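Local coordinates for bromodomain factor 2 protein (Trypanosoma cruzi, PDB 6NIM), which probably binds acetylated lysines, as bromodomain proteins do, and so may read histone acetylation marks in the parasite, at residues Ala18-Leu23 / Val52-Ile57; Lys30-Pro35 / Leu98-Ile103; Asp71-Val76 / Leu113-Asp118. All blocks are in the same frame, centred on the assembly; numbering follows the deposited sequence.

Interaction 1: residues Ala18-Leu23 / Val52-Ile57; sequences AFVHQL and VDLSTI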
loop_
_atom_site.group_PDB
_atom_site.type_symbol
_atom_site.label_atom_id
_atom_site.label_comp_id
_atom_site.label_asym_id
_atom_site.label_seq_id
_atom_site.Cartn_x
_atom_site.Cartn_y
_atom_site.Cartn_z
ATOM N N ALA A 18 3.697 -1.531 -21.210
ATOM C CA ALA A 18 3.182 -0.308 -21.874
ATOM C C ALA A 18 2.847 0.702 -20.777
ATOM O O ALA A 18 3.153 1.910 -20.911
ATOM C CB ALA A 18 1.975 -0.628 -22.719
ATOM N N PHE A 19 2.228 0.204 -19.707
ATOM C CA PHE A 19 1.825 1.019 -18.531
ATOM C C PHE A 19 3.054 1.677 -17.901
ATOM O O PHE A 19 3.076 2.902 -17.723
ATOM C CB PHE A 19 1.068 0.099 -17.571
ATOM C CG PHE A 19 0.820 0.597 -16.174
ATOM C CD1 PHE A 19 0.230 1.834 -15.939
ATOM C CD2 PHE A 19 1.078 -0.227 -15.091
ATOM C CE1 PHE A 19 -0.056 2.240 -14.643
ATOM C CE2 PHE A 19 0.805 0.198 -13.796
ATOM C CZ PHE A 19 0.194 1.414 -13.579
ATOM N N VAL A 20 4.111 0.910 -17.669
ATOM C CA VAL A 20 5.378 1.418 -17.081
ATOM C C VAL A 20 5.968 2.464 -18.030
ATOM O O VAL A 20 6.424 3.476 -17.561
ATOM C CB VAL A 20 6.346 0.262 -16.784
ATOM C CG1 VAL A 20 7.750 0.752 -16.495
ATOM C CG2 VAL A 20 5.776 -0.565 -15.648
ATOM N N HIS A 21 5.970 2.206 -19.330
ATOM C CA HIS A 21 6.544 3.131 -20.336
ATOM C C HIS A 21 5.766 4.458 -20.355
ATOM O O HIS A 21 6.397 5.526 -20.491
ATOM C CB HIS A 21 6.606 2.475 -21.729
ATOM C CG HIS A 21 7.249 3.380 -22.718
ATOM N ND1 HIS A 21 6.531 4.005 -23.712
ATOM C CD2 HIS A 21 8.515 3.840 -22.791
ATOM C CE1 HIS A 21 7.352 4.770 -24.414
ATOM N NE2 HIS A 21 8.575 4.707 -23.833
ATOM N N GLN A 22 4.442 4.426 -20.230
ATOM C CA GLN A 22 3.637 5.673 -20.267
ATOM C C GLN A 22 4.019 6.504 -19.043
ATOM O O GLN A 22 4.162 7.717 -19.184
ATOM C CB GLN A 22 2.133 5.395 -20.244
ATOM C CG GLN A 22 1.563 4.810 -21.529
ATOM C CD GLN A 22 1.626 5.743 -22.718
ATOM O OE1 GLN A 22 1.205 6.892 -22.651
ATOM N NE2 GLN A 22 2.098 5.239 -23.852
ATOM N N LEU A 23 4.184 5.849 -17.876
ATOM C CA LEU A 23 4.554 6.535 -16.612
ATOM C C LEU A 23 5.966 7.105 -16.751
ATOM O O LEU A 23 6.211 8.205 -16.248
ATOM C CB LEU A 23 4.451 5.556 -15.430
ATOM C CG LEU A 23 3.037 5.078 -15.091
ATOM C CD1 LEU A 23 3.094 4.087 -13.949
ATOM C CD2 LEU A 23 2.082 6.228 -14.741
ATOM N N VAL A 52 11.102 1.105 -4.578
ATOM C CA VAL A 52 10.766 0.551 -5.914
ATOM C C VAL A 52 10.771 1.726 -6.888
ATOM O O VAL A 52 10.461 2.877 -6.481
ATOM C CB VAL A 52 9.438 -0.223 -5.880
ATOM C CG1 VAL A 52 8.288 0.646 -5.424
ATOM C CG2 VAL A 52 9.116 -0.880 -7.218
ATOM N N ASP A 53 11.112 1.456 -8.134
ATOM C CA ASP A 53 11.246 2.495 -9.183
ATOM C C ASP A 53 10.808 1.834 -10.504
ATOM O O ASP A 53 10.675 0.582 -10.509
ATOM C CB ASP A 53 12.665 3.025 -9.256
ATOM C CG ASP A 53 13.576 1.894 -9.678
ATOM O OD1 ASP A 53 13.886 1.053 -8.797
ATOM O OD2 ASP A 53 13.826 1.806 -10.880
ATOM N N LEU A 54 10.552 2.625 -11.554
ATOM C CA LEU A 54 10.030 2.115 -12.850
ATOM C C LEU A 54 11.018 1.128 -13.500
ATOM O O LEU A 54 10.534 0.172 -14.128
ATOM C CB LEU A 54 9.720 3.281 -13.790
ATOM C CG LEU A 54 8.534 4.163 -13.355
ATOM C CD1 LEU A 54 8.454 5.388 -14.264
ATOM C CD2 LEU A 54 7.240 3.369 -13.361
ATOM N N SER A 55 12.330 1.327 -13.362
ATOM C CA SER A 55 13.340 0.416 -13.975
ATOM C C SER A 55 13.232 -0.943 -13.297
ATOM O O SER A 55 13.170 -1.982 -13.991
ATOM C CB SER A 55 14.751 0.965 -13.907
ATOM O OG SER A 55 14.904 2.018 -14.830
ATOM N N THR A 56 13.125 -0.954 -11.978
ATOM C CA THR A 56 13.017 -2.184 -11.161
ATOM C C THR A 56 11.695 -2.878 -11.515
ATOM O O THR A 56 11.663 -4.141 -11.639
ATOM C CB THR A 56 13.118 -1.886 -9.654
ATOM O OG1 THR A 56 14.404 -1.309 -9.386
ATOM C CG2 THR A 56 12.919 -3.132 -8.816
ATOM N N ILE A 57 10.592 -2.119 -11.617
ATOM C CA ILE A 57 9.285 -2.739 -11.946
ATOM C C ILE A 57 9.343 -3.335 -13.374
ATOM O O ILE A 57 8.828 -4.440 -13.574
ATOM C CB ILE A 57 8.152 -1.713 -11.781
ATOM C CG1 ILE A 57 7.964 -1.319 -10.305
ATOM C CG2 ILE A 57 6.879 -2.266 -12.407
ATOM C CD1 ILE A 57 7.113 -0.080 -10.106
#
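V20 carries CG1 anti to its backbone N (chi1 167°), which spreads its two methyls over different neighbours, L54 and I57, on the facing helix. L54, with CG anti to its own carbonyl carbon (chi1 -68°), sends its forked end back between V20 and L23. This is the bromodomain four-helix bundle seen where helix 13-26 meets the start of helix 54-62, with V20 and L54 as the closest CA pair at 6.3 Å. The V20 and L54 side chains lie side by side, pointing opposite ways: V20 CG1 rests 3.7 Å from the carbonyl oxygen L54 O, while L54 CD2 comes up beside the same methyl. The other branch, V20 CG2, meets I57 CG2 at 3.8 Å, one turn further along helix 54-62. L54 divides its own two methyls as well. CD2 packs on L23 CB, and CD1 reaches past it to the backbone, 3.9 Å from L23 C. All four residues are buried; their side chains meet through apolar groups alone, and two of the methyls also rest on backbone carbonyl groups. M79 of helix 69-86 covers L54 further, and F100 of helix 92-110 lies against L23, so the remaining long helices of the bundle close in around the contact. D53 caps the start of helix 54-62 as its N-cap residue. The S55 N bond to the D53 carboxylate is weak and bent, whereas T56 N reaches D53 OD2 at 3.1 Å with an N-H...O angle of 157°, approaching from above the carboxylate plane.

Interaction 2: residues Lys30-Pro35 / Leu98-Ile103; sequences KMFHHP and LSFRSI. With SO4 (sulfate ion), chain D.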
loop_
_atom_site.group_PDB
_atom_site.type_symbol
_atom_site.label_atom_id
_atom_site.label_comp_id
_atom_site.label_asym_id
_atom_site.label_seq_id
_atom_site.Cartn_x
_atom_site.Cartn_y
_atom_site.Cartn_z
ATOM N N LYS A 30 11.957 12.942 -13.810
ATOM C CA LYS A 30 12.724 11.672 -13.839
ATOM C C LYS A 30 12.964 11.143 -12.413
ATOM O O LYS A 30 14.017 10.521 -12.137
ATOM C CB LYS A 30 14.026 11.910 -14.604
ATOM C CG LYS A 30 13.832 12.475 -15.998
ATOM C CD LYS A 30 15.130 12.479 -16.786
ATOM C CE LYS A 30 15.008 13.291 -18.052
ATOM N NZ LYS A 30 14.052 12.668 -18.992
ATOM N N MET A 31 12.010 11.365 -11.516
ATOM C CA MET A 31 12.172 11.055 -10.080
ATOM C C MET A 31 11.817 9.582 -9.819
ATOM O O MET A 31 12.078 9.081 -8.719
ATOM C CB MET A 31 11.284 11.988 -9.249
ATOM C CG MET A 31 9.821 11.822 -9.535
ATOM S SD MET A 31 8.785 12.970 -8.588
ATOM C CE MET A 31 8.875 12.235 -6.954
ATOM N N PHE A 32 11.257 8.891 -10.813
ATOM C CA PHE A 32 10.811 7.482 -10.697
ATOM C C PHE A 32 11.606 6.567 -11.649
ATOM O O PHE A 32 11.294 5.371 -11.716
ATOM C CB PHE A 32 9.322 7.374 -11.037
ATOM C CG PHE A 32 8.366 8.128 -10.147
ATOM C CD1 PHE A 32 8.363 7.949 -8.769
ATOM C CD2 PHE A 32 7.457 9.018 -10.704
ATOM C CE1 PHE A 32 7.462 8.630 -7.968
ATOM C CE2 PHE A 32 6.546 9.685 -9.901
ATOM C CZ PHE A 32 6.552 9.496 -8.542
ATOM N N HIS A 33 12.583 7.087 -12.388
ATOM C CA HIS A 33 13.243 6.284 -13.447
ATOM C C HIS A 33 14.139 5.210 -12.820
ATOM O O HIS A 33 14.256 4.139 -13.423
ATOM C CB HIS A 33 13.983 7.156 -14.472
ATOM C CG HIS A 33 13.100 7.839 -15.452
ATOM N ND1 HIS A 33 13.608 8.589 -16.502
ATOM C CD2 HIS A 33 11.755 7.927 -15.537
ATOM C CE1 HIS A 33 12.616 9.114 -17.187
ATOM N NE2 HIS A 33 11.465 8.709 -16.624
ATOM N N HIS A 34 14.820 5.505 -11.710
ATOM C CA HIS A 34 15.933 4.670 -11.188
ATOM C C HIS A 34 15.849 4.546 -9.676
ATOM O O HIS A 34 15.279 5.414 -9.016
ATOM C CB HIS A 34 17.278 5.253 -11.650
ATOM C CG HIS A 34 17.410 5.241 -13.136
ATOM N ND1 HIS A 34 17.610 4.067 -13.861
ATOM C CD2 HIS A 34 17.373 6.242 -14.034
ATOM C CE1 HIS A 34 17.648 4.360 -15.145
ATOM N NE2 HIS A 34 17.528 5.684 -15.274
ATOM N N PRO A 35 16.401 3.461 -9.089
ATOM C CA PRO A 35 16.525 3.335 -7.639
ATOM C C PRO A 35 17.238 4.541 -7.017
ATOM O O PRO A 35 18.139 5.102 -7.619
ATOM C CB PRO A 35 17.386 2.071 -7.424
ATOM C CG PRO A 35 17.239 1.295 -8.704
ATOM C CD PRO A 35 16.993 2.303 -9.794
ATOM N N LEU A 98 1.817 13.608 -6.219
ATOM C CA LEU A 98 0.346 13.811 -6.044
ATOM C C LEU A 98 -0.356 13.577 -7.368
ATOM O O LEU A 98 -1.387 12.901 -7.404
ATOM C CB LEU A 98 0.043 15.232 -5.563
ATOM C CG LEU A 98 0.183 15.548 -4.078
ATOM C CD1 LEU A 98 -0.170 17.015 -3.866
ATOM C CD2 LEU A 98 -0.717 14.661 -3.209
ATOM N N SER A 99 0.207 14.153 -8.438
ATOM C CA SER A 99 -0.339 14.041 -9.802
ATOM C C SER A 99 -0.346 12.552 -10.176
ATOM O O SER A 99 -1.374 12.025 -10.662
ATOM C CB SER A 99 0.468 14.884 -10.751
ATOM O OG SER A 99 0.115 14.554 -12.062
ATOM N N PHE A 100 0.779 11.879 -9.966
ATOM C CA PHE A 100 0.906 10.444 -10.320
ATOM C C PHE A 100 -0.127 9.620 -9.533
ATOM O O PHE A 100 -0.775 8.728 -10.141
ATOM C CB PHE A 100 2.332 9.926 -10.108
ATOM C CG PHE A 100 3.184 9.968 -11.355
ATOM C CD1 PHE A 100 3.330 11.144 -12.072
ATOM C CD2 PHE A 100 3.817 8.824 -11.832
ATOM C CE1 PHE A 100 4.083 11.188 -13.242
ATOM C CE2 PHE A 100 4.569 8.873 -12.996
ATOM C CZ PHE A 100 4.723 10.062 -13.688
ATOM N N ARG A 101 -0.275 9.866 -8.231
ATOM C CA ARG A 101 -1.308 9.126 -7.455
ATOM C C ARG A 101 -2.670 9.298 -8.139
ATOM O O ARG A 101 -3.443 8.349 -8.208
ATOM C CB ARG A 101 -1.397 9.586 -6.006
ATOM C CG ARG A 101 -2.392 8.750 -5.218
ATOM C CD ARG A 101 -2.356 9.078 -3.745
ATOM N NE ARG A 101 -3.231 8.128 -3.082
ATOM C CZ ARG A 101 -3.361 7.994 -1.770
ATOM N NH1 ARG A 101 -2.676 8.772 -0.947
ATOM N NH2 ARG A 101 -4.215 7.094 -1.295
ATOM N N SER A 102 -2.970 10.484 -8.659
ATOM C CA SER A 102 -4.306 10.778 -9.223
ATOM C C SER A 102 -4.486 10.237 -10.645
ATOM O O SER A 102 -5.653 10.115 -11.038
ATOM C CB SER A 102 -4.560 12.260 -9.203
ATOM O OG SER A 102 -3.866 12.868 -10.281
ATOM N N ILE A 103 -3.417 9.946 -11.404
ATOM C CA ILE A 103 -3.555 9.501 -12.824
ATOM C C ILE A 103 -3.081 8.053 -13.047
ATOM O O ILE A 103 -3.349 7.549 -14.148
ATOM C CB ILE A 103 -2.809 10.448 -13.782
ATOM C CG1 ILE A 103 -1.294 10.362 -13.608
ATOM C CG2 ILE A 103 -3.284 11.873 -13.630
ATOM C CD1 ILE A 103 -0.528 10.942 -14.797
HETATM S S SO4 D . 16.912 8.813 -17.676
HETATM O O1 SO4 D . 17.594 7.672 -18.214
HETATM O O2 SO4 D . 16.334 8.465 -16.404
HETATM O O3 SO4 D . 15.861 9.230 -18.593
HETATM O O4 SO4 D . 17.841 9.894 -17.483
#
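F32 lays the CD2-CE2 side of its ring over one face of F100, with F32 CE2 3.5 Å from F100 CD2. The two are the touching residues where the loop after helix 13-26, the ZA loop of the bromodomain fold, is pinned to helix 92-110. The planes meet at 41° with centroids 4.9 Å apart, too oblique for either a stack or an edge-to-face pair, and F32 CE2 sits toward the rim of the F100 ring rather than over its centre. F100 chi1, at -95°, lies away from the staggered positions, and in this setting one ring face is turned to F32. One shell out, M31 CG covers a face of the F32 ring, and D27 accepts from the backbone N of both M31 and F32, one carboxylate oxygen to each. M79 and A83 of helix 69-86 also touch F32. Away from F100 the loop holds a sulfate, probably from the crystallisation liquor. H33 and H34 both meet it edge-on with the ring nearly in plane, but H34 NE2 gives a weak bond only. H33 is held further by stacking on W24 and by NE2 bonding to W24 O; with both ring nitrogens donating, it may well be an imidazolium. Its ND1 reaches sulfate O2 at 2.7 Å.

Interaction 3: residues Asp71-Val76 / Leu113-Asp118; sequences DVQNAV and LSVDDD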
loop_
_atom_site.group_PDB
_atom_site.type_symbol
_atom_site.label_atom_id
_atom_site.label_comp_id
_atom_site.label_asym_id
_atom_site.label_seq_id
_atom_site.Cartn_x
_atom_site.Cartn_y
_atom_site.Cartn_z
ATOM N N ASP A 71 -0.514 -6.843 -9.030
ATOM C CA ASP A 71 0.801 -6.752 -8.347
ATOM C C ASP A 71 1.638 -5.635 -8.979
ATOM O O ASP A 71 2.360 -4.934 -8.230
ATOM C CB ASP A 71 1.579 -8.057 -8.423
ATOM C CG ASP A 71 0.940 -9.194 -7.636
ATOM O OD1 ASP A 71 0.215 -8.900 -6.670
ATOM O OD2 ASP A 71 1.187 -10.362 -8.009
ATOM N N VAL A 72 1.558 -5.477 -10.302
ATOM C CA VAL A 72 2.324 -4.405 -10.999
ATOM C C VAL A 72 1.741 -3.043 -10.602
ATOM O O VAL A 72 2.504 -2.120 -10.268
ATOM C CB VAL A 72 2.321 -4.625 -12.521
ATOM C CG1 VAL A 72 2.948 -3.455 -13.237
ATOM C CG2 VAL A 72 3.047 -5.922 -12.850
ATOM N N GLN A 73 0.414 -2.936 -10.584
ATOM C CA GLN A 73 -0.255 -1.673 -10.182
ATOM C C GLN A 73 0.101 -1.325 -8.736
ATOM O O GLN A 73 0.371 -0.161 -8.472
ATOM C CB GLN A 73 -1.762 -1.765 -10.375
ATOM C CG GLN A 73 -2.113 -1.848 -11.839
ATOM C CD GLN A 73 -3.577 -2.065 -12.054
ATOM O OE1 GLN A 73 -4.409 -1.485 -11.353
ATOM N NE2 GLN A 73 -3.874 -2.848 -13.079
ATOM N N ASN A 74 0.146 -2.317 -7.852
ATOM C CA ASN A 74 0.477 -2.134 -6.415
ATOM C C ASN A 74 1.941 -1.690 -6.284
ATOM O O ASN A 74 2.223 -0.883 -5.400
ATOM C CB ASN A 74 0.093 -3.398 -5.639
ATOM C CG ASN A 74 -1.417 -3.549 -5.557
ATOM O OD1 ASN A 74 -2.177 -2.598 -5.796
ATOM N ND2 ASN A 74 -1.884 -4.738 -5.227
ATOM N N ALA A 75 2.852 -2.182 -7.129
ATOM C CA ALA A 75 4.280 -1.791 -7.136
ATOM C C ALA A 75 4.390 -0.324 -7.550
ATOM O O ALA A 75 5.102 0.450 -6.905
ATOM C CB ALA A 75 5.086 -2.684 -8.048
ATOM N N VAL A 76 3.636 0.069 -8.565
ATOM C CA VAL A 76 3.610 1.491 -8.986
ATOM C C VAL A 76 3.024 2.337 -7.846
ATOM O O VAL A 76 3.579 3.418 -7.516
ATOM C CB VAL A 76 2.792 1.637 -10.279
ATOM C CG1 VAL A 76 2.457 3.087 -10.566
ATOM C CG2 VAL A 76 3.516 1.002 -11.448
ATOM N N LEU A 113 -5.428 -2.266 -19.135
ATOM C CA LEU A 113 -5.377 -3.035 -17.878
ATOM C C LEU A 113 -6.678 -2.843 -17.119
ATOM O O LEU A 113 -7.230 -1.721 -17.143
ATOM C CB LEU A 113 -4.195 -2.555 -17.037
ATOM C CG LEU A 113 -2.827 -2.910 -17.613
ATOM C CD1 LEU A 113 -1.738 -2.194 -16.866
ATOM C CD2 LEU A 113 -2.596 -4.407 -17.541
ATOM N N SER A 114 -7.083 -3.864 -16.379
ATOM C CA SER A 114 -8.243 -3.753 -15.460
ATOM C C SER A 114 -7.736 -3.134 -14.158
ATOM O O SER A 114 -6.615 -3.465 -13.779
ATOM C CB SER A 114 -8.855 -5.094 -15.220
ATOM O OG SER A 114 -9.537 -5.477 -16.397
ATOM N N VAL A 115 -8.561 -2.345 -13.483
ATOM C CA VAL A 115 -8.169 -1.745 -12.174
ATOM C C VAL A 115 -9.251 -2.088 -11.139
ATOM O O VAL A 115 -10.434 -2.288 -11.514
ATOM C CB VAL A 115 -7.906 -0.238 -12.286
ATOM C CG1 VAL A 115 -6.859 0.083 -13.346
ATOM C CG2 VAL A 115 -9.169 0.550 -12.520
ATOM N N ASP A 116 -8.847 -2.131 -9.883
ATOM C CA ASP A 116 -9.780 -2.309 -8.734
ATOM C C ASP A 116 -9.840 -0.960 -8.010
ATOM O O ASP A 116 -9.007 -0.704 -7.139
ATOM C CB ASP A 116 -9.293 -3.493 -7.897
ATOM C CG ASP A 116 -10.228 -3.864 -6.769
ATOM O OD1 ASP A 116 -11.055 -3.000 -6.365
ATOM O OD2 ASP A 116 -10.129 -5.004 -6.335
ATOM N N ASP A 117 -10.753 -0.089 -8.413
ATOM C CA ASP A 117 -10.813 1.297 -7.888
ATOM C C ASP A 117 -10.975 1.292 -6.361
ATOM O O ASP A 117 -10.299 2.097 -5.700
ATOM C CB ASP A 117 -11.934 2.097 -8.548
ATOM C CG ASP A 117 -11.491 2.621 -9.895
ATOM O OD1 ASP A 117 -10.392 3.200 -9.955
ATOM O OD2 ASP A 117 -12.194 2.354 -10.862
ATOM N N ASP A 118 -11.829 0.441 -5.815
ATOM C CA ASP A 118 -12.057 0.423 -4.337
ATOM C C ASP A 118 -10.761 0.061 -3.607
ATOM O O ASP A 118 -10.516 0.647 -2.520
ATOM C CB ASP A 118 -13.178 -0.533 -3.925
ATOM C CG ASP A 118 -14.578 -0.020 -4.192
ATOM O OD1 ASP A 118 -14.717 1.159 -4.595
ATOM O OD2 ASP A 118 -15.509 -0.801 -3.995
HETATM O O HOH W 1 -6.015 -1.723 -9.340
#
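The loop that follows helix 92-110 runs nearly extended through L113, S114 and V115 as it passes helix 69-86, with the CA atoms of Q73 and V115 8.2 Å apart. Here the tail of the bromodomain helical bundle is fastened to its third long helix, and the side chain of Q73 does most of the work. Q73 leaves the helix with CG anti to the carbonyl carbon (chi1 -68°), and an extended chain carries the amide out to the loop, where its edge reaches S114 O directly and D116 N through a water. NE2 donates to S114 O at 2.9 Å, and the bond is almost perfectly straight at 175°. The oxygen lies in the amide plane of Q73, although the donor stands 24° out of the S114 carbonyl plane. The oxygen end of the amide sits alongside V115, with OE1 3.5 Å from V115 CG1, and the two side chains cross at about a right angle. At the nitrogen end L113 CB lies 4.0 Å from NE2; L113 itself turns inward against F19 and R15 of helix 13-26. Holding both ends fixes the rotation and ties down one N-H and the carbonyl oxygen of a buried amide, where L105 of helix 92-110 also packs on Q73. Further along the loop, D118 bonds through OD2 to H94 of the second subunit, so the same tail also reaches the interface with that subunit. The bridging water donates to Q73 OE1 at 2.6 Å and accepts from D116 N at 2.9 Å.

Starting from the N terminus, helix 13-26 pairs with helix 54-62 in interaction 1, closing a loop over residues 24-51 that includes the 30-35 segment. Interaction 2 opens within that span and closes much later, on helix 92-110, so the two cross. Interaction 3 opens after interaction 1 is complete, making those two serial, but it starts inside the span of interaction 2 and ends beyond it, a second crossing. Interactions 1 and 2 meet directly, through L54 N with F32 O and S55 OG with H33 O. Interactions 1 and 3 touch where F19 and L23 pack on V76. Together they bind all four long helices, the 30-35 loop and the C-terminal tail.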